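Local coordinates for mandelate racemase/muconate lactonizing protein (PDB 3QLD) that belongs to the mandelate racemase and muconate lactonizing family of the enolase superfamily, pairing an N-terminal capping domain with a TIM-barrel-like C-terminal domain, at residues R105-W116 with P271-A279; H71-W79 with T93-V101. All coordinates share one frame; numbering follows the deposited sequence.

Contact 1: residues R105-W116 with P271-A279; sequences RMSVAAIEMAVW and PGRLGGFGA. With SO4 (sulfate ion), chain C; SO4 (sulfate ion), chain D.
E112 reaches from helix 105-123 to the first turn of helix 277-289 and meets its backbone with both carboxylate oxygens. E112 OE1 accepts from F277 N at 2.8 Å and E112 OE2 from G278 N at 2.9 Å, each on the syn side and only moderately out of the carboxylate plane. With CG anti to the backbone N (chi1 -167°) and a bend at chi2, the carboxylate lies at a helix N-terminus, where the dipole would probably favour its negative charge. A water donating to G275 O and accepting from A279 N also gives OE2 a weak bond, as does W116 NE1.

Beside this polar link the aromatic groups interlock. The edge of F277 is turned to the face of W116, planes at 80°, while F277 CB sits over the five-membered ring of W116. M113 crosses F277 at about a right angle: CG lies over the phenyl face, 4.0 Å from its centroid, and the selenium of this selenomethionine stands farther off, almost on the ring normal, in the manner of a Met-aromatic contact. Bent at chi3, M113 brings CE to P271 CB.

A109 CB nestles against the G275-G276 backbone, 3.5 Å from G276 N. At the helix start R105 extends past L274, whose carbonyl oxygen takes NH1 in the guanidinium plane at 2.9 Å; the other guanidinium edges face two sulfate ions, probably from the crystallisation liquor. G275 closes the 271-274 turn as a Schellman motif and G276 occupies the N-cap position of the next helix, a glycine-rich junction following barrel strand 266-269, against which the N-terminal domain of this enolase-superfamily fold docks.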
loop_
_atom_site.group_PDB
_atom_site.type_symbol
_atom_site.label_atom_id
_atom_site.label_comp_id
_atom_site.label_asym_id
_atom_site.label_seq_id
_atom_site.Cartn_x
_atom_site.Cartn_y
_atom_site.Cartn_z
ATOM N N ARG A 105 5.317 4.285 -2.954
ATOM C CA ARG A 105 5.763 4.846 -4.233
ATOM C C ARG A 105 5.927 6.360 -4.242
ATOM O O ARG A 105 6.782 6.856 -4.987
ATOM C CB ARG A 105 4.864 4.393 -5.363
ATOM C CG ARG A 105 5.177 2.944 -5.693
ATOM C CD ARG A 105 4.290 2.484 -6.889
ATOM N NE ARG A 105 4.553 1.075 -7.247
ATOM C CZ ARG A 105 5.220 0.676 -8.339
ATOM N NH1 ARG A 105 5.656 1.557 -9.263
ATOM N NH2 ARG A 105 5.415 -0.628 -8.535
HETATM N N MSE A 106 5.142 7.093 -3.441
HETATM C CA MSE A 106 5.326 8.546 -3.403
HETATM C C MSE A 106 6.643 8.960 -2.719
HETATM O O MSE A 106 7.282 9.962 -3.128
HETATM C CB MSE A 106 4.115 9.248 -2.766
HETATM C CG MSE A 106 2.826 9.082 -3.592
HETATM SE SE MSE A 106 1.335 9.610 -2.473
HETATM C CE MSE A 106 -0.118 9.401 -3.739
ATOM N N SER A 107 7.041 8.200 -1.698
ATOM C CA SER A 107 8.351 8.397 -1.015
ATOM C C SER A 107 9.504 7.996 -1.945
ATOM O O SER A 107 10.489 8.768 -2.112
ATOM C CB SER A 107 8.405 7.600 0.310
ATOM O OG SER A 107 7.648 8.350 1.203
ATOM N N VAL A 108 9.346 6.861 -2.613
ATOM C CA VAL A 108 10.340 6.397 -3.564
ATOM C C VAL A 108 10.507 7.443 -4.669
ATOM O O VAL A 108 11.645 7.795 -5.050
ATOM C CB VAL A 108 9.942 4.997 -4.149
ATOM C CG1 VAL A 108 10.725 4.701 -5.428
ATOM C CG2 VAL A 108 10.268 3.872 -3.122
ATOM N N ALA A 109 9.388 7.927 -5.173
ATOM C CA ALA A 109 9.371 8.900 -6.267
ATOM C C ALA A 109 10.107 10.183 -5.869
ATOM O O ALA A 109 10.736 10.872 -6.732
ATOM C CB ALA A 109 7.960 9.266 -6.556
ATOM N N ALA A 110 9.988 10.584 -4.592
ATOM C CA ALA A 110 10.673 11.819 -4.208
ATOM C C ALA A 110 12.211 11.682 -4.356
ATOM O O ALA A 110 12.898 12.602 -4.827
ATOM C CB ALA A 110 10.228 12.314 -2.818
ATOM N N ILE A 111 12.739 10.533 -3.969
ATOM C CA ILE A 111 14.140 10.249 -4.182
ATOM C C ILE A 111 14.475 10.296 -5.672
ATOM O O ILE A 111 15.318 11.125 -6.129
ATOM C CB ILE A 111 14.491 8.882 -3.591
ATOM C CG1 ILE A 111 14.208 8.916 -2.089
ATOM C CG2 ILE A 111 15.965 8.501 -3.903
ATOM C CD1 ILE A 111 15.128 9.899 -1.346
ATOM N N GLU A 112 13.795 9.435 -6.432
ATOM C CA GLU A 112 14.071 9.281 -7.862
ATOM C C GLU A 112 13.986 10.628 -8.621
ATOM O O GLU A 112 14.863 10.940 -9.452
ATOM C CB GLU A 112 13.110 8.267 -8.444
ATOM C CG GLU A 112 13.525 7.783 -9.869
ATOM C CD GLU A 112 12.661 8.435 -10.932
ATOM O OE1 GLU A 112 11.903 9.443 -10.696
ATOM O OE2 GLU A 112 12.648 7.888 -12.046
HETATM N N MSE A 113 12.964 11.419 -8.341
HETATM C CA MSE A 113 12.739 12.667 -9.067
HETATM C C MSE A 113 13.771 13.766 -8.698
HETATM O O MSE A 113 14.171 14.558 -9.590
HETATM C CB MSE A 113 11.321 13.167 -8.892
HETATM C CG MSE A 113 10.317 12.227 -9.648
HETATM SE SE MSE A 113 8.457 12.453 -9.113
HETATM C CE MSE A 113 7.831 14.010 -10.008
ATOM N N ALA A 114 14.217 13.777 -7.432
ATOM C CA ALA A 114 15.261 14.746 -7.011
ATOM C C ALA A 114 16.563 14.361 -7.738
ATOM O O ALA A 114 17.344 15.253 -8.151
ATOM C CB ALA A 114 15.416 14.707 -5.507
ATOM N N VAL A 115 16.824 13.056 -7.931
ATOM C CA VAL A 115 18.044 12.651 -8.639
ATOM C C VAL A 115 18.013 13.064 -10.151
ATOM O O VAL A 115 19.016 13.581 -10.701
ATOM C CB VAL A 115 18.319 11.175 -8.474
ATOM C CG1 VAL A 115 19.536 10.733 -9.285
ATOM C CG2 VAL A 115 18.564 10.886 -7.013
ATOM N N TRP A 116 16.875 12.850 -10.804
ATOM C CA TRP A 116 16.645 13.374 -12.163
ATOM C C TRP A 116 16.872 14.886 -12.234
ATOM O O TRP A 116 17.437 15.417 -13.225
ATOM C CB TRP A 116 15.221 13.048 -12.631
ATOM C CG TRP A 116 15.090 11.707 -13.283
ATOM C CD1 TRP A 116 14.646 10.549 -12.715
ATOM C CD2 TRP A 116 15.366 11.391 -14.657
ATOM N NE1 TRP A 116 14.660 9.523 -13.637
ATOM C CE2 TRP A 116 15.072 10.025 -14.842
ATOM C CE3 TRP A 116 15.807 12.150 -15.757
ATOM C CZ2 TRP A 116 15.234 9.384 -16.072
ATOM C CZ3 TRP A 116 15.992 11.490 -17.001
ATOM C CH2 TRP A 116 15.699 10.127 -17.132
ATOM N N PRO A 271 3.147 11.410 -11.527
ATOM C CA PRO A 271 4.444 10.747 -11.456
ATOM C C PRO A 271 4.766 10.302 -10.040
ATOM O O PRO A 271 5.319 9.237 -9.848
ATOM C CB PRO A 271 5.422 11.833 -12.006
ATOM C CG PRO A 271 4.515 12.650 -12.913
ATOM C CD PRO A 271 3.183 12.688 -12.278
ATOM N N GLY A 272 4.393 11.099 -9.041
ATOM C CA GLY A 272 4.691 10.723 -7.649
ATOM C C GLY A 272 3.911 9.477 -7.244
ATOM O O GLY A 272 4.446 8.563 -6.638
ATOM N N ARG A 273 2.648 9.397 -7.640
ATOM C CA ARG A 273 1.797 8.239 -7.232
ATOM C C ARG A 273 2.396 6.976 -7.886
ATOM O O ARG A 273 2.356 5.879 -7.346
ATOM C CB ARG A 273 0.347 8.496 -7.737
ATOM C CG ARG A 273 -0.728 7.484 -7.227
ATOM C CD ARG A 273 -2.172 7.647 -7.940
ATOM N NE ARG A 273 -2.171 7.008 -9.278
ATOM C CZ ARG A 273 -2.320 7.649 -10.440
ATOM N NH1 ARG A 273 -2.541 8.958 -10.472
ATOM N NH2 ARG A 273 -2.276 6.949 -11.588
ATOM N N LEU A 274 2.966 7.131 -9.078
ATOM C CA LEU A 274 3.474 5.961 -9.828
ATOM C C LEU A 274 4.857 5.502 -9.437
ATOM O O LEU A 274 5.268 4.408 -9.789
ATOM C CB LEU A 274 3.346 6.199 -11.354
ATOM C CG LEU A 274 1.912 6.255 -11.838
ATOM C CD1 LEU A 274 1.915 6.803 -13.282
ATOM C CD2 LEU A 274 1.376 4.802 -11.777
ATOM N N GLY A 275 5.598 6.338 -8.673
ATOM C CA GLY A 275 6.966 5.987 -8.338
ATOM C C GLY A 275 8.065 6.786 -9.051
ATOM O O GLY A 275 9.279 6.451 -8.903
ATOM N N GLY A 276 7.684 7.842 -9.757
ATOM C CA GLY A 276 8.701 8.739 -10.304
ATOM C C GLY A 276 8.646 8.856 -11.815
ATOM O O GLY A 276 7.681 8.403 -12.481
ATOM N N PHE A 277 9.711 9.431 -12.367
ATOM C CA PHE A 277 9.730 9.726 -13.819
ATOM C C PHE A 277 9.878 8.446 -14.622
ATOM O O PHE A 277 9.164 8.259 -15.595
ATOM C CB PHE A 277 10.839 10.728 -14.169
ATOM C CG PHE A 277 10.569 12.164 -13.762
ATOM C CD1 PHE A 277 9.435 12.843 -14.206
ATOM C CD2 PHE A 277 11.497 12.880 -13.028
ATOM C CE1 PHE A 277 9.195 14.169 -13.880
ATOM C CE2 PHE A 277 11.264 14.227 -12.698
ATOM C CZ PHE A 277 10.126 14.868 -13.104
ATOM N N GLY A 278 10.795 7.565 -14.225
ATOM C CA GLY A 278 11.026 6.278 -14.894
ATOM C C GLY A 278 9.764 5.402 -14.914
ATOM O O GLY A 278 9.415 4.788 -15.953
ATOM N N ALA A 279 9.079 5.338 -13.771
ATOM C CA ALA A 279 7.772 4.650 -13.718
ATOM C C ALA A 279 6.688 5.267 -14.615
ATOM O O ALA A 279 5.911 4.525 -15.274
ATOM C CB ALA A 279 7.292 4.454 -12.263
HETATM S S SO4 C . 5.903 -1.530 -11.508
HETATM O O1 SO4 C . 6.531 -1.751 -10.207
HETATM O O2 SO4 C . 5.494 -0.135 -11.621
HETATM O O3 SO4 C . 6.859 -1.755 -12.589
HETATM O O4 SO4 C . 4.781 -2.468 -11.615
HETATM S S SO4 D . 5.096 -2.914 -4.998
HETATM O O1 SO4 D . 3.924 -3.236 -4.177
HETATM O O2 SO4 D . 6.341 -3.070 -4.254
HETATM O O3 SO4 D . 5.165 -3.847 -6.116
HETATM O O4 SO4 D . 4.994 -1.545 -5.515
HETATM O O HOH W 1 10.501 5.863 -11.374
#

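Contact 2: residues H71-W79 with T93-V101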
loop_
_atom_site.group_PDB
_atom_site.type_symbol
_atom_site.label_atom_id
_atom_site.label_comp_id
_atom_site.label_asym_id
_atom_site.label_seq_id
_atom_site.Cartn_x
_atom_site.Cartn_y
_atom_site.Cartn_z
ATOM N N HIS A 71 14.433 4.969 6.304
ATOM C CA HIS A 71 14.519 3.850 5.398
ATOM C C HIS A 71 15.068 4.100 4.002
ATOM O O HIS A 71 16.034 3.413 3.562
ATOM C CB HIS A 71 13.143 3.170 5.267
ATOM C CG HIS A 71 12.608 2.734 6.581
ATOM N ND1 HIS A 71 12.913 1.497 7.119
ATOM C CD2 HIS A 71 11.967 3.433 7.562
ATOM C CE1 HIS A 71 12.381 1.411 8.338
ATOM N NE2 HIS A 71 11.829 2.578 8.642
ATOM N N LEU A 72 14.466 5.067 3.313
ATOM C CA LEU A 72 14.837 5.332 1.928
ATOM C C LEU A 72 16.146 6.123 1.807
ATOM O O LEU A 72 17.018 5.694 1.072
ATOM C CB LEU A 72 13.691 6.028 1.160
ATOM C CG LEU A 72 12.347 5.321 1.180
ATOM C CD1 LEU A 72 11.471 6.005 0.091
ATOM C CD2 LEU A 72 12.539 3.857 0.863
ATOM N N VAL A 73 16.302 7.204 2.576
ATOM C CA VAL A 73 17.569 7.988 2.491
ATOM C C VAL A 73 18.778 7.145 2.874
ATOM O O VAL A 73 19.807 7.170 2.135
ATOM C CB VAL A 73 17.450 9.385 3.166
ATOM C CG1 VAL A 73 18.819 10.144 3.164
ATOM C CG2 VAL A 73 16.418 10.166 2.413
ATOM N N PRO A 74 18.679 6.309 3.936
ATOM C CA PRO A 74 19.823 5.430 4.214
ATOM C C PRO A 74 20.137 4.476 3.086
ATOM O O PRO A 74 21.320 4.234 2.763
ATOM C CB PRO A 74 19.383 4.686 5.472
ATOM C CG PRO A 74 18.593 5.752 6.191
ATOM C CD PRO A 74 17.705 6.252 5.049
ATOM N N ARG A 75 19.112 3.973 2.432
ATOM C CA ARG A 75 19.305 3.029 1.341
ATOM C C ARG A 75 19.950 3.711 0.172
ATOM O O ARG A 75 20.750 3.066 -0.551
ATOM C CB ARG A 75 17.992 2.391 0.894
ATOM C CG ARG A 75 17.584 1.162 1.764
ATOM C CD ARG A 75 16.188 0.779 1.266
ATOM N NE ARG A 75 15.741 -0.442 1.897
ATOM C CZ ARG A 75 15.267 -0.541 3.138
ATOM N NH1 ARG A 75 15.206 0.533 3.926
ATOM N NH2 ARG A 75 14.884 -1.757 3.596
ATOM N N PHE A 76 19.559 4.971 -0.057
ATOM C CA PHE A 76 20.074 5.782 -1.166
ATOM C C PHE A 76 21.558 6.142 -0.924
ATOM O O PHE A 76 22.349 6.052 -1.844
ATOM C CB PHE A 76 19.170 7.006 -1.356
ATOM C CG PHE A 76 19.666 8.011 -2.345
ATOM C CD1 PHE A 76 19.834 9.364 -1.952
ATOM C CD2 PHE A 76 19.944 7.652 -3.666
ATOM C CE1 PHE A 76 20.259 10.304 -2.821
ATOM C CE2 PHE A 76 20.434 8.599 -4.562
ATOM C CZ PHE A 76 20.566 9.941 -4.158
ATOM N N ALA A 77 21.925 6.514 0.303
ATOM C CA ALA A 77 23.330 6.732 0.694
ATOM C C ALA A 77 24.166 5.492 0.463
ATOM O O ALA A 77 25.279 5.573 -0.036
ATOM C CB ALA A 77 23.416 7.114 2.161
ATOM N N ARG A 78 23.631 4.328 0.818
ATOM C CA ARG A 78 24.385 3.091 0.636
ATOM C C ARG A 78 24.683 2.911 -0.855
ATOM O O ARG A 78 25.828 2.589 -1.225
ATOM C CB ARG A 78 23.635 1.881 1.232
ATOM C CG ARG A 78 24.390 0.515 1.172
ATOM C CD ARG A 78 23.545 -0.643 1.824
ATOM N NE ARG A 78 22.482 -1.121 0.912
ATOM C CZ ARG A 78 21.210 -1.387 1.264
ATOM N NH1 ARG A 78 20.803 -1.218 2.520
ATOM N NH2 ARG A 78 20.333 -1.813 0.354
ATOM N N TRP A 79 23.691 3.176 -1.703
ATOM C CA TRP A 79 23.822 3.001 -3.147
ATOM C C TRP A 79 24.824 3.998 -3.752
ATOM O O TRP A 79 25.548 3.642 -4.688
ATOM C CB TRP A 79 22.454 3.121 -3.807
ATOM C CG TRP A 79 22.358 3.048 -5.329
ATOM C CD1 TRP A 79 22.265 1.911 -6.079
ATOM C CD2 TRP A 79 22.251 4.152 -6.266
ATOM N NE1 TRP A 79 22.149 2.222 -7.410
ATOM C CE2 TRP A 79 22.107 3.584 -7.564
ATOM C CE3 TRP A 79 22.214 5.548 -6.132
ATOM C CZ2 TRP A 79 22.003 4.354 -8.726
ATOM C CZ3 TRP A 79 22.103 6.335 -7.289
ATOM C CH2 TRP A 79 21.978 5.712 -8.597
ATOM N N THR A 93 18.712 4.502 -13.082
ATOM C CA THR A 93 18.905 3.317 -12.331
ATOM C C THR A 93 18.729 3.491 -10.827
ATOM O O THR A 93 18.926 2.548 -10.063
ATOM C CB THR A 93 20.271 2.739 -12.620
ATOM O OG1 THR A 93 21.275 3.559 -12.037
ATOM C CG2 THR A 93 20.510 2.658 -14.163
ATOM N N VAL A 94 18.401 4.691 -10.396
ATOM C CA VAL A 94 18.386 4.982 -8.962
ATOM C C VAL A 94 17.347 4.102 -8.228
ATOM O O VAL A 94 17.584 3.716 -7.074
ATOM C CB VAL A 94 18.323 6.529 -8.651
ATOM C CG1 VAL A 94 17.100 7.108 -9.198
ATOM C CG2 VAL A 94 18.396 6.776 -7.173
ATOM N N CYS A 95 16.242 3.718 -8.875
ATOM C CA CYS A 95 15.266 2.849 -8.189
ATOM C C CYS A 95 15.805 1.476 -7.758
ATOM O O CYS A 95 15.210 0.791 -6.881
ATOM C CB CYS A 95 13.946 2.733 -8.938
ATOM S SG CYS A 95 13.053 4.301 -8.948
ATOM N N GLU A 96 16.966 1.102 -8.292
ATOM C CA GLU A 96 17.585 -0.116 -7.864
ATOM C C GLU A 96 18.119 0.004 -6.426
ATOM O O GLU A 96 18.194 -1.014 -5.701
ATOM C CB GLU A 96 18.628 -0.602 -8.895
ATOM C CG GLU A 96 20.096 -0.648 -8.444
ATOM C CD GLU A 96 21.069 -0.502 -9.642
ATOM O OE1 GLU A 96 22.301 -0.355 -9.406
ATOM O OE2 GLU A 96 20.585 -0.534 -10.814
ATOM N N ALA A 97 18.415 1.214 -5.959
ATOM C CA ALA A 97 18.804 1.370 -4.532
ATOM C C ALA A 97 17.644 0.951 -3.621
ATOM O O ALA A 97 17.850 0.614 -2.447
ATOM C CB ALA A 97 19.138 2.787 -4.222
ATOM N N LEU A 98 16.436 1.047 -4.166
ATOM C CA LEU A 98 15.205 0.890 -3.362
ATOM C C LEU A 98 14.417 -0.342 -3.795
ATOM O O LEU A 98 13.232 -0.490 -3.417
ATOM C CB LEU A 98 14.338 2.134 -3.484
ATOM C CG LEU A 98 15.043 3.464 -3.162
ATOM C CD1 LEU A 98 14.076 4.677 -3.412
ATOM C CD2 LEU A 98 15.588 3.485 -1.745
ATOM N N ARG A 99 15.060 -1.231 -4.564
ATOM C CA ARG A 99 14.299 -2.324 -5.193
ATOM C C ARG A 99 13.657 -3.266 -4.152
ATOM O O ARG A 99 12.671 -3.896 -4.480
ATOM C CB ARG A 99 15.165 -3.126 -6.179
ATOM C CG ARG A 99 16.307 -3.890 -5.451
ATOM C CD ARG A 99 17.481 -4.160 -6.374
ATOM N NE ARG A 99 18.423 -5.132 -5.814
ATOM C CZ ARG A 99 19.675 -5.302 -6.251
ATOM N NH1 ARG A 99 20.157 -4.547 -7.242
ATOM N NH2 ARG A 99 20.458 -6.218 -5.689
ATOM N N ASP A 100 14.194 -3.353 -2.929
ATOM C CA ASP A 100 13.628 -4.231 -1.891
ATOM C C ASP A 100 12.492 -3.628 -1.094
ATOM O O ASP A 100 11.973 -4.298 -0.233
ATOM C CB ASP A 100 14.663 -4.666 -0.866
ATOM C CG ASP A 100 15.203 -3.509 0.013
ATOM O OD1 ASP A 100 15.375 -2.364 -0.487
ATOM O OD2 ASP A 100 15.528 -3.741 1.207
ATOM N N VAL A 101 12.191 -2.357 -1.295
ATOM C CA VAL A 101 11.022 -1.707 -0.637
ATOM C C VAL A 101 9.715 -2.069 -1.386
ATOM O O VAL A 101 9.592 -1.871 -2.630
ATOM C CB VAL A 101 11.182 -0.185 -0.616
ATOM C CG1 VAL A 101 9.919 0.475 -0.089
ATOM C CG2 VAL A 101 12.427 0.218 0.250
#
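R75 and D100 approach from opposite directions and join in a side-on salt bridge, two guanidinium nitrogens each facing a different carboxylate oxygen. NE donates to OD1 at 3.1 Å, on its syn side, and NH2 to OD2 at 3.2 Å, from above the carboxylate plane; the two planes are 36° apart. A weak third bond runs from NE to OD2. NH1 is engaged within its own helix, by H71 O at 3.0 Å, so every guanidinium nitrogen has an acceptor and the group is held against rotation. NH2 has a second carboxylate in E53 of the second subunit, which is also hydrogen-bonded to H71 ND1, while H71 NE2 is bonded to D62 of that subunit. V101 CG2 lies over one guanidinium face.

The other donor side chain across the contact is the indole of W79, whose NE1 gives its hydrogen to E96 OE1 at 3.3 Å, nearly straight at 163°. The oxygen lies in the ring plane, yet the carboxylate is turned almost perpendicular to the indole and is met from above its own plane. T93 OG1 also lies at the ring edge, its hydroxyl hydrogen-bonded to D90 O. Over the indole face sit A97 CB, 3.4 Å from W79 CG, and V94 CA, a CH-pi contact with the six-membered ring.

V94 CG2 touches both W79 CZ3 and F76 CE2, while L72 CD2 meets L98 and V101. This side of helix 61-80 thus packs on the connecting loop, with helix 105-123 touching L72, F76 and V94, strand 369-376 packing on V73, and the second subunit bordering the R75 end.

In the fold
Followed from the N terminus, the chain first closes contact 2: helix 61-80 runs out, and residues 93-101 fold back along it after a short excursion of 13 residues. The chain then enters helix 105-123, which opens contact 1; this loop closes only after 154 further residues, with most of the barrel strands, have been passed. The two contacts are therefore in series, neither nested nor crossed. Their centres are 12 Å apart and they touch directly, L72 packing on S107 and V108, F76 on V115, and C95 on E112. Helix 105-123 thus joins a local contact inside the N-terminal domain to a long-range one with the C-terminal barrel.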